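Long-range contacts in NADH:ubiquinone oxidoreductase, Na translocating, C subunit (PDB 3LWX), which is probably a subunit of a membrane-bound respiratory complex and contains an FMN-binding domain: residues A[94-100]-A[116-122]; A[86-90]-A[187-191]; A[19-24]-A[99-103]. One frame throughout, in Å; residues are numbered along the deposited sequence. Where two conformers were deposited one is given.

Contact 1 (A[94-100]-A[116-122]); sequences LWGPLWG and FSHQGET
The open end of the beta hairpin formed by strands 97-104 and 111-118 brings residues 94-100 against 116-122, with the carboxylate of Glu121 gripping the backbone just before the first strand. Its OE1 accepts Leu94 N at 2.9 Å, on the syn side but 25° out of the carboxylate plane, while OE2 takes Trp95 N at 2.9 Å through its syn lone pair and Gly96 N weakly. The bend at chi2 (-59°) turns the carboxylate back to these N-H groups, and CG touches Leu98 CD2, the two side chains crossing at about a right angle. Thr176 OG1, from helix 174-196, is a second partner of OE1. A water extends the grip, donating to Glu121 OE2 and Pro97 O and accepting from Gly120 N.

Within the antiparallel hairpin, Trp99 and Ser117 form a hydrogen-bonded pair, with Trp99 N to Ser117 O at 3.0 Å and Ser117 N to Trp99 O at 2.8 Å; Gln119 N reaches Pro97 O beyond it. With chi1 at 61°, the Trp99 indole lies over its partner strand: Ser117 CB sits 3.4 Å from the centroid of the Trp99 five-membered ring, a CH-pi contact over the face. On the face of Leu98 and His118, Leu98 CD2 touches His118 CB, and His118 ND1 accepts Glu121 N.

Contact 2 (A[86-90]-A[187-191]); sequences IMALH and SLSGY
Tyr191 and Ser187, one turn apart on helix 174-196, reach strand 82-92 with their hydroxyls, in an alpha-on-beta packing that sets the long C-terminal helix against one face of the antiparallel sheet. Both oxygens accept a backbone N-H of the strand. Tyr191 OH takes Ala88 N at 3.0 Å, with 166° at the hydrogen, and is also hydrogen-bonded to Pro73 O on strand 71-79, so the phenol links two adjacent strands. Ser187 OG takes His90 N at 3.1 Å, and the bond is nearly straight at 171°. The same OG is hydrogen-bonded to Met183 O in the preceding turn of its own helix, which leaves this buried hydroxyl with partners on both elements. His90 O lies equally near Ser187 OG, but at an angle too poor for a hydrogen bond.

Beside the polar links the packing is apolar. The selenomethionine Met87 and Tyr191 run antiparallel alongside one another: Met87 CG stands over the centre of the phenol ring, 3.6 Å from its centroid, a CH-pi contact. Farther along, SE lies over the same face near the CB end of the ring, a Met-aromatic contact of 4.0 Å from SE to the Tyr191 centroid. The Met87 chain then bends at chi3 (-76°), carrying CE to Leu188 CD2. Leu188 also packs on Ile102 of strand 97-104. Between the two links, Leu89 CD2 rests against Ser187 CB at 3.7 Å.

Contact 3 (A[19-24]-A[99-103]); sequences QILRSI and WGYIS
Gln19, near the C-terminal end of helix 4-23, reaches along strand 97-104 past Tyr101 to Trp99, in a buried helix-on-sheet contact. Its CB begins beside the tyrosine ring, 3.8 Å from Tyr101 CE2. From there the chain runs extended through CG and brings CD into the plane of the Trp99 indole, beyond its edge. At the tip, OE1 accepts a weak hydrogen bond from Trp99 NE1 (3.1 Å, 132° at the hydrogen), the amide and indole planes being 47° apart. OE1 also lies in the plane of the Tyr101 ring, 3.5 Å from Tyr101 CE2, and receives a hydrogen bond from a water that is bonded in turn to Tyr101 OH. The other branch, NE2, donates to a second water, which takes a weak bond from Trp99 NE1, and is hydrogen-bonded to Asp15 OD1 one turn earlier in the helix. Both branches of the amide thus have partners, which should fix its rotation.

Ile20 packs over a face of the Tyr101 ring: CG1 stands 3.7 Å from the centroid, almost on the ring normal, in a CH-pi contact. Farther along, Ser103 OG donates to Ser23 O at 2.7 Å, and Ile24 CG2 lies against the same hydroxyl. Ser23 OG turns back to Ile20 O, on a lone pair in the carbonyl plane, while Ser23 CB meets Tyr101 CB.

The helix segment runs at 36° to the strand segment. Ile20, Ser23 and Ile24 also touch Ile86 of the adjacent strand 82-92, Arg22 forms a salt bridge with Asp115 of strand 111-118, and helix 30-40 packs on Ile20 and Ile24 through Tyr37 and Leu40.

How the contacts relate
All three contacts involve the same antiparallel sheet. Contacts 2 and 3 are buried and bring helices 174-196 and 4-23 onto neighbouring strands, 82-92 and 97-104, which are joined by probable hydrogen bonds from Leu89 N to Gly100 O and from Met87 N to Ile102 O. Contact 1, partly exposed and farther from the chain centre, pairs strand 97-104 with an outermost strand, 111-118, and shares Trp99 and Gly100 with contact 3. Its bonds are mostly backbone to backbone or backbone to carboxylate, with one bridging water. In contact 2, side-chain hydroxyls take strand N-H groups amid apolar packing, whereas contact 3 mixes side-chain and water-mediated polar links with packing on an aromatic ring.

Contact 1 (A[94-100]-A[116-122])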
loop_
_atom_site.group_PDB
_atom_site.type_symbol
_atom_site.label_atom_id
_atom_site.label_comp_id
_atom_site.label_asym_id
_atom_site.label_seq_id
_atom_site.Cartn_x
_atom_site.Cartn_y
_atom_site.Cartn_z
ATOM N N LEU A 94 6.376 -6.368 15.069
ATOM C CA LEU A 94 6.891 -6.922 16.305
ATOM C C LEU A 94 5.930 -7.920 16.942
ATOM O O LEU A 94 6.352 -8.979 17.423
ATOM C CB LEU A 94 7.199 -5.791 17.295
ATOM C CG LEU A 94 7.652 -6.221 18.692
ATOM C CD1 LEU A 94 8.837 -7.178 18.660
ATOM C CD2 LEU A 94 7.979 -4.967 19.502
ATOM N N TRP A 95 4.645 -7.587 16.943
ATOM C CA TRP A 95 3.642 -8.380 17.661
ATOM C C TRP A 95 2.593 -9.025 16.780
ATOM O O TRP A 95 1.760 -9.785 17.273
ATOM C CB TRP A 95 2.943 -7.524 18.725
ATOM C CG TRP A 95 3.862 -6.945 19.754
ATOM C CD1 TRP A 95 4.158 -5.625 19.929
ATOM C CD2 TRP A 95 4.594 -7.657 20.770
ATOM N NE1 TRP A 95 5.005 -5.462 20.998
ATOM C CE2 TRP A 95 5.288 -6.691 21.529
ATOM C CE3 TRP A 95 4.691 -9.004 21.138
ATOM C CZ2 TRP A 95 6.096 -7.030 22.614
ATOM C CZ3 TRP A 95 5.497 -9.338 22.232
ATOM C CH2 TRP A 95 6.195 -8.351 22.941
ATOM N N GLY A 96 2.627 -8.753 15.487
ATOM C CA GLY A 96 1.665 -9.338 14.586
ATOM C C GLY A 96 1.875 -8.806 13.191
ATOM O O GLY A 96 2.823 -8.082 12.929
ATOM N N PRO A 97 0.988 -9.182 12.270
ATOM C CA PRO A 97 1.070 -8.752 10.882
ATOM C C PRO A 97 0.949 -7.254 10.664
ATOM O O PRO A 97 0.348 -6.546 11.484
ATOM C CB PRO A 97 -0.159 -9.426 10.256
ATOM C CG PRO A 97 -0.259 -10.712 11.019
ATOM C CD PRO A 97 0.045 -10.306 12.430
ATOM N N LEU A 98 1.505 -6.809 9.542
ATOM C CA LEU A 98 1.373 -5.475 9.012
ATOM C C LEU A 98 0.759 -5.592 7.621
ATOM O O LEU A 98 0.880 -6.623 6.965
ATOM C CB LEU A 98 2.714 -4.759 8.856
ATOM C CG LEU A 98 3.641 -4.731 10.060
ATOM C CD1 LEU A 98 4.954 -4.008 9.702
ATOM C CD2 LEU A 98 2.962 -4.110 11.296
ATOM N N TRP A 99 0.130 -4.517 7.163
ATOM C CA TRP A 99 -0.326 -4.447 5.779
ATOM C C TRP A 99 -0.432 -2.976 5.401
ATOM O O TRP A 99 -0.119 -2.091 6.194
ATOM C CB TRP A 99 -1.634 -5.201 5.549
ATOM C CG TRP A 99 -2.839 -4.735 6.314
ATOM C CD1 TRP A 99 -3.825 -3.921 5.858
ATOM C CD2 TRP A 99 -3.219 -5.112 7.638
ATOM N NE1 TRP A 99 -4.784 -3.754 6.812
ATOM C CE2 TRP A 99 -4.439 -4.475 7.918
ATOM C CE3 TRP A 99 -2.649 -5.941 8.615
ATOM C CZ2 TRP A 99 -5.093 -4.617 9.148
ATOM C CZ3 TRP A 99 -3.297 -6.076 9.834
ATOM C CH2 TRP A 99 -4.499 -5.418 10.091
ATOM N N GLY A 100 -0.871 -2.685 4.181
ATOM C CA GLY A 100 -1.010 -1.321 3.757
ATOM C C GLY A 100 -1.206 -1.226 2.265
ATOM O O GLY A 100 -1.382 -2.241 1.578
ATOM N N PHE A 116 -0.564 2.602 6.134
ATOM C CA PHE A 116 -0.067 1.402 6.793
ATOM C C PHE A 116 -0.986 1.020 7.942
ATOM O O PHE A 116 -1.430 1.887 8.702
ATOM C CB PHE A 116 1.367 1.603 7.311
ATOM C CG PHE A 116 2.339 2.015 6.235
ATOM C CD1 PHE A 116 2.874 1.089 5.362
ATOM C CD2 PHE A 116 2.697 3.333 6.075
ATOM C CE1 PHE A 116 3.748 1.465 4.362
ATOM C CE2 PHE A 116 3.565 3.714 5.068
ATOM C CZ PHE A 116 4.083 2.782 4.224
ATOM N N SER A 117 -1.152 -0.287 8.104
ATOM C CA SER A 117 -2.006 -0.863 9.113
ATOM C C SER A 117 -1.300 -2.009 9.827
ATOM O O SER A 117 -0.287 -2.537 9.369
ATOM C CB SER A 117 -3.296 -1.388 8.496
ATOM O OG SER A 117 -4.079 -0.338 7.957
ATOM N N HIS A 118 -1.873 -2.422 10.951
ATOM C CA HIS A 118 -1.290 -3.488 11.748
ATOM C C HIS A 118 -2.345 -4.121 12.632
ATOM O O HIS A 118 -3.376 -3.525 12.950
ATOM C CB HIS A 118 -0.157 -2.949 12.625
ATOM C CG HIS A 118 -0.622 -1.903 13.576
ATOM N ND1 HIS A 118 -1.042 -2.196 14.857
ATOM C CD2 HIS A 118 -0.859 -0.580 13.384
ATOM C CE1 HIS A 118 -1.475 -1.084 15.421
ATOM N NE2 HIS A 118 -1.385 -0.091 14.549
ATOM N N GLN A 119 -2.056 -5.342 13.042
ATOM C CA GLN A 119 -2.948 -6.114 13.900
ATOM C C GLN A 119 -2.826 -5.793 15.371
ATOM O O GLN A 119 -3.826 -5.750 16.077
ATOM C CB GLN A 119 -2.645 -7.603 13.693
ATOM C CG GLN A 119 -3.500 -8.605 14.495
ATOM C CD GLN A 119 -3.003 -8.965 15.914
ATOM O OE1 GLN A 119 -3.796 -9.412 16.745
ATOM N NE2 GLN A 119 -1.706 -8.797 16.183
ATOM N N GLY A 120 -1.600 -5.617 15.845
ATOM C CA GLY A 120 -1.377 -5.473 17.276
ATOM C C GLY A 120 -0.120 -4.767 17.702
ATOM O O GLY A 120 0.434 -5.079 18.761
ATOM N N GLU A 121 0.329 -3.801 16.899
ATOM C CA GLU A 121 1.503 -3.020 17.300
ATOM C C GLU A 121 1.145 -2.058 18.438
ATOM O O GLU A 121 -0.019 -1.736 18.664
ATOM C CB GLU A 121 2.156 -2.312 16.115
ATOM C CG GLU A 121 2.582 -3.263 14.980
ATOM C CD GLU A 121 3.567 -4.320 15.426
ATOM O OE1 GLU A 121 4.764 -3.984 15.597
ATOM O OE2 GLU A 121 3.157 -5.500 15.564
ATOM N N THR A 122 2.164 -1.601 19.139
ATOM C CA THR A 122 1.966 -0.877 20.397
ATOM C C THR A 122 1.702 0.610 20.219
ATOM O O THR A 122 2.484 1.298 19.585
ATOM C CB THR A 122 3.193 -1.086 21.300
ATOM O OG1 THR A 122 3.338 -2.484 21.502
ATOM C CG2 THR A 122 3.086 -0.366 22.630
HETATM O O HOH W 1 0.765 -6.152 14.379
#

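Contact 2 (A[86-90]-A[187-191])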
loop_
_atom_site.group_PDB
_atom_site.type_symbol
_atom_site.label_atom_id
_atom_site.label_comp_id
_atom_site.label_asym_id
_atom_site.label_seq_id
_atom_site.Cartn_x
_atom_site.Cartn_y
_atom_site.Cartn_z
ATOM N N ILE A 86 -2.231 1.848 -7.410
ATOM C CA ILE A 86 -2.260 1.513 -5.991
ATOM C C ILE A 86 -1.964 0.022 -5.845
ATOM O O ILE A 86 -2.595 -0.825 -6.504
ATOM C CB ILE A 86 -3.632 1.808 -5.370
ATOM C CG1 ILE A 86 -4.069 3.247 -5.626
ATOM C CG2 ILE A 86 -3.630 1.520 -3.859
ATOM C CD1 ILE A 86 -5.546 3.500 -5.391
HETATM N N MSE A 87 -0.985 -0.297 -4.998
HETATM C CA MSE A 87 -0.472 -1.630 -4.769
HETATM C C MSE A 87 -0.642 -2.001 -3.306
HETATM O O MSE A 87 -0.624 -1.138 -2.430
HETATM C CB MSE A 87 1.002 -1.667 -5.176
HETATM C CG MSE A 87 1.193 -1.461 -6.661
HETATM SE SE MSE A 87 2.980 -1.244 -7.256
HETATM C CE MSE A 87 3.238 0.580 -6.686
ATOM N N ALA A 88 -0.851 -3.289 -3.075
ATOM C CA ALA A 88 -1.131 -3.827 -1.750
ATOM C C ALA A 88 0.125 -4.392 -1.095
ATOM O O ALA A 88 0.886 -5.144 -1.717
ATOM C CB ALA A 88 -2.214 -4.886 -1.832
ATOM N N LEU A 89 0.299 -4.066 0.173
ATOM C CA LEU A 89 1.421 -4.468 0.983
ATOM C C LEU A 89 1.004 -5.449 2.071
ATOM O O LEU A 89 -0.104 -5.379 2.616
ATOM C CB LEU A 89 2.009 -3.251 1.687
ATOM C CG LEU A 89 2.321 -2.055 0.785
ATOM C CD1 LEU A 89 2.771 -0.886 1.642
ATOM C CD2 LEU A 89 3.354 -2.409 -0.267
ATOM N N HIS A 90 1.919 -6.348 2.424
ATOM C CA HIS A 90 1.699 -7.277 3.534
ATOM C C HIS A 90 3.054 -7.621 4.129
ATOM O O HIS A 90 4.042 -7.689 3.427
ATOM C CB HIS A 90 0.944 -8.547 3.105
ATOM C CG HIS A 90 1.728 -9.443 2.198
ATOM N ND1 HIS A 90 2.395 -10.566 2.644
ATOM C CD2 HIS A 90 1.985 -9.352 0.873
ATOM C CE1 HIS A 90 3.017 -11.135 1.626
ATOM N NE2 HIS A 90 2.786 -10.416 0.543
ATOM N N SER A 187 6.925 -6.793 -0.823
ATOM C CA SER A 187 5.619 -6.678 -1.476
ATOM C C SER A 187 5.757 -6.055 -2.865
ATOM O O SER A 187 5.180 -6.538 -3.849
ATOM C CB SER A 187 4.659 -5.834 -0.661
ATOM O OG SER A 187 4.372 -6.416 0.604
ATOM N N LEU A 188 6.512 -4.966 -2.954
ATOM C CA LEU A 188 6.675 -4.287 -4.239
ATOM C C LEU A 188 7.431 -5.148 -5.244
ATOM O O LEU A 188 7.223 -5.010 -6.455
ATOM C CB LEU A 188 7.334 -2.916 -4.069
ATOM C CG LEU A 188 6.518 -1.872 -3.329
ATOM C CD1 LEU A 188 7.372 -0.630 -3.051
ATOM C CD2 LEU A 188 5.264 -1.498 -4.126
ATOM N N SER A 189 8.280 -6.064 -4.766
ATOM C CA SER A 189 9.020 -6.953 -5.667
ATOM C C SER A 189 8.056 -7.688 -6.596
ATOM O O SER A 189 8.351 -7.892 -7.768
ATOM C CB SER A 189 9.874 -7.953 -4.886
ATOM O OG SER A 189 11.024 -7.338 -4.334
ATOM N N GLY A 190 6.900 -8.098 -6.082
ATOM C CA GLY A 190 5.935 -8.810 -6.914
ATOM C C GLY A 190 5.416 -7.989 -8.084
ATOM O O GLY A 190 5.108 -8.529 -9.140
ATOM N N TYR A 191 5.337 -6.677 -7.880
ATOM C CA TYR A 191 4.815 -5.746 -8.873
ATOM C C TYR A 191 5.853 -5.232 -9.867
ATOM O O TYR A 191 5.494 -4.488 -10.772
ATOM C CB TYR A 191 4.201 -4.538 -8.157
ATOM C CG TYR A 191 2.963 -4.837 -7.359
ATOM C CD1 TYR A 191 1.701 -4.800 -7.945
ATOM C CD2 TYR A 191 3.022 -5.077 -5.986
ATOM C CE1 TYR A 191 0.559 -5.011 -7.206
ATOM C CE2 TYR A 191 1.879 -5.313 -5.239
ATOM C CZ TYR A 191 0.634 -5.252 -5.844
ATOM O OH TYR A 191 -0.494 -5.438 -5.084
#

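Contact 3 (A[19-24]-A[99-103])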
loop_
_atom_site.group_PDB
_atom_site.type_symbol
_atom_site.label_atom_id
_atom_site.label_comp_id
_atom_site.label_asym_id
_atom_site.label_seq_id
_atom_site.Cartn_x
_atom_site.Cartn_y
_atom_site.Cartn_z
ATOM N N GLN A 19 -8.802 2.567 3.489
ATOM C CA GLN A 19 -7.348 2.392 3.451
ATOM C C GLN A 19 -6.791 2.707 2.058
ATOM O O GLN A 19 -5.792 3.412 1.902
ATOM C CB GLN A 19 -6.984 0.971 3.843
ATOM C CG GLN A 19 -7.281 0.630 5.293
ATOM C CD GLN A 19 -7.184 -0.858 5.545
ATOM O OE1 GLN A 19 -6.215 -1.510 5.163
ATOM N NE2 GLN A 19 -8.205 -1.408 6.191
ATOM N N ILE A 20 -7.419 2.140 1.034
ATOM C CA ILE A 20 -7.028 2.381 -0.344
ATOM C C ILE A 20 -7.143 3.880 -0.655
ATOM O O ILE A 20 -6.226 4.469 -1.246
ATOM C CB ILE A 20 -7.879 1.504 -1.284
ATOM C CG1 ILE A 20 -7.477 0.035 -1.105
ATOM C CG2 ILE A 20 -7.698 1.943 -2.736
ATOM C CD1 ILE A 20 -8.384 -0.958 -1.809
ATOM N N LEU A 21 -8.262 4.486 -0.271
ATOM C CA LEU A 21 -8.423 5.917 -0.496
ATOM C C LEU A 21 -7.350 6.748 0.227
ATOM O O LEU A 21 -6.824 7.715 -0.345
ATOM C CB LEU A 21 -9.834 6.362 -0.103
ATOM C CG LEU A 21 -10.929 5.908 -1.066
ATOM C CD1 LEU A 21 -12.296 6.100 -0.418
ATOM C CD2 LEU A 21 -10.829 6.631 -2.400
ATOM N N ARG A 22 -7.009 6.383 1.459
ATOM C CA ARG A 22 -5.966 7.138 2.168
ATOM C C ARG A 22 -4.642 7.081 1.420
ATOM O O ARG A 22 -3.875 8.041 1.469
ATOM C CB ARG A 22 -5.785 6.671 3.615
ATOM C CG ARG A 22 -6.947 7.052 4.523
ATOM C CD ARG A 22 -6.602 6.871 5.986
ATOM N NE ARG A 22 -6.359 5.486 6.380
ATOM C CZ ARG A 22 -7.257 4.646 6.878
ATOM N NH1 ARG A 22 -8.534 4.979 7.022
ATOM N NH2 ARG A 22 -6.859 3.422 7.215
ATOM N N SER A 23 -4.369 5.977 0.724
ATOM C CA SER A 23 -3.124 5.870 -0.051
ATOM C C SER A 23 -3.085 6.794 -1.260
ATOM O O SER A 23 -2.002 7.008 -1.806
ATOM C CB SER A 23 -2.857 4.433 -0.492
ATOM O OG SER A 23 -3.574 4.049 -1.647
ATOM N N ILE A 24 -4.251 7.334 -1.668
ATOM C CA ILE A 24 -4.325 8.370 -2.700
ATOM C C ILE A 24 -4.809 9.695 -2.098
ATOM O O ILE A 24 -5.384 10.537 -2.789
ATOM C CB ILE A 24 -5.130 7.945 -3.958
ATOM C CG1 ILE A 24 -6.570 7.520 -3.614
ATOM C CG2 ILE A 24 -4.347 6.853 -4.688
ATOM C CD1 ILE A 24 -7.484 7.414 -4.843
ATOM N N TRP A 99 0.130 -4.517 7.163
ATOM C CA TRP A 99 -0.326 -4.447 5.779
ATOM C C TRP A 99 -0.432 -2.976 5.401
ATOM O O TRP A 99 -0.119 -2.091 6.194
ATOM C CB TRP A 99 -1.634 -5.201 5.549
ATOM C CG TRP A 99 -2.839 -4.735 6.314
ATOM C CD1 TRP A 99 -3.825 -3.921 5.858
ATOM C CD2 TRP A 99 -3.219 -5.112 7.638
ATOM N NE1 TRP A 99 -4.784 -3.754 6.812
ATOM C CE2 TRP A 99 -4.439 -4.475 7.918
ATOM C CE3 TRP A 99 -2.649 -5.941 8.615
ATOM C CZ2 TRP A 99 -5.093 -4.617 9.148
ATOM C CZ3 TRP A 99 -3.297 -6.076 9.834
ATOM C CH2 TRP A 99 -4.499 -5.418 10.091
ATOM N N GLY A 100 -0.871 -2.685 4.181
ATOM C CA GLY A 100 -1.010 -1.321 3.757
ATOM C C GLY A 100 -1.206 -1.226 2.265
ATOM O O GLY A 100 -1.382 -2.241 1.578
ATOM N N TYR A 101 -1.188 0.004 1.787
ATOM C CA TYR A 101 -1.311 0.310 0.365
ATOM C C TYR A 101 -0.370 1.454 0.040
ATOM O O TYR A 101 -0.173 2.354 0.865
ATOM C CB TYR A 101 -2.757 0.708 -0.007
ATOM C CG TYR A 101 -3.707 -0.416 0.273
ATOM C CD1 TYR A 101 -3.929 -1.414 -0.667
ATOM C CD2 TYR A 101 -4.307 -0.542 1.521
ATOM C CE1 TYR A 101 -4.739 -2.502 -0.371
ATOM C CE2 TYR A 101 -5.132 -1.618 1.819
ATOM C CZ TYR A 101 -5.326 -2.612 0.875
ATOM O OH TYR A 101 -6.107 -3.707 1.149
ATOM N N ILE A 102 0.180 1.439 -1.162
ATOM C CA ILE A 102 1.021 2.529 -1.608
ATOM C C ILE A 102 0.680 2.823 -3.062
ATOM O O ILE A 102 0.459 1.898 -3.850
ATOM C CB ILE A 102 2.511 2.216 -1.361
ATOM C CG1 ILE A 102 3.393 3.451 -1.545
ATOM C CG2 ILE A 102 2.976 1.089 -2.238
ATOM C CD1 ILE A 102 4.782 3.224 -1.001
ATOM N N SER A 103 0.588 4.108 -3.386
ATOM C CA SER A 103 0.243 4.502 -4.739
ATOM C C SER A 103 1.415 5.223 -5.384
ATOM O O SER A 103 2.189 5.917 -4.712
ATOM C CB SER A 103 -1.006 5.401 -4.771
ATOM O OG SER A 103 -0.758 6.667 -4.200
HETATM O O HOH W 2 -6.808 -3.903 3.745
HETATM O O HOH W 3 -8.066 -4.154 7.038
#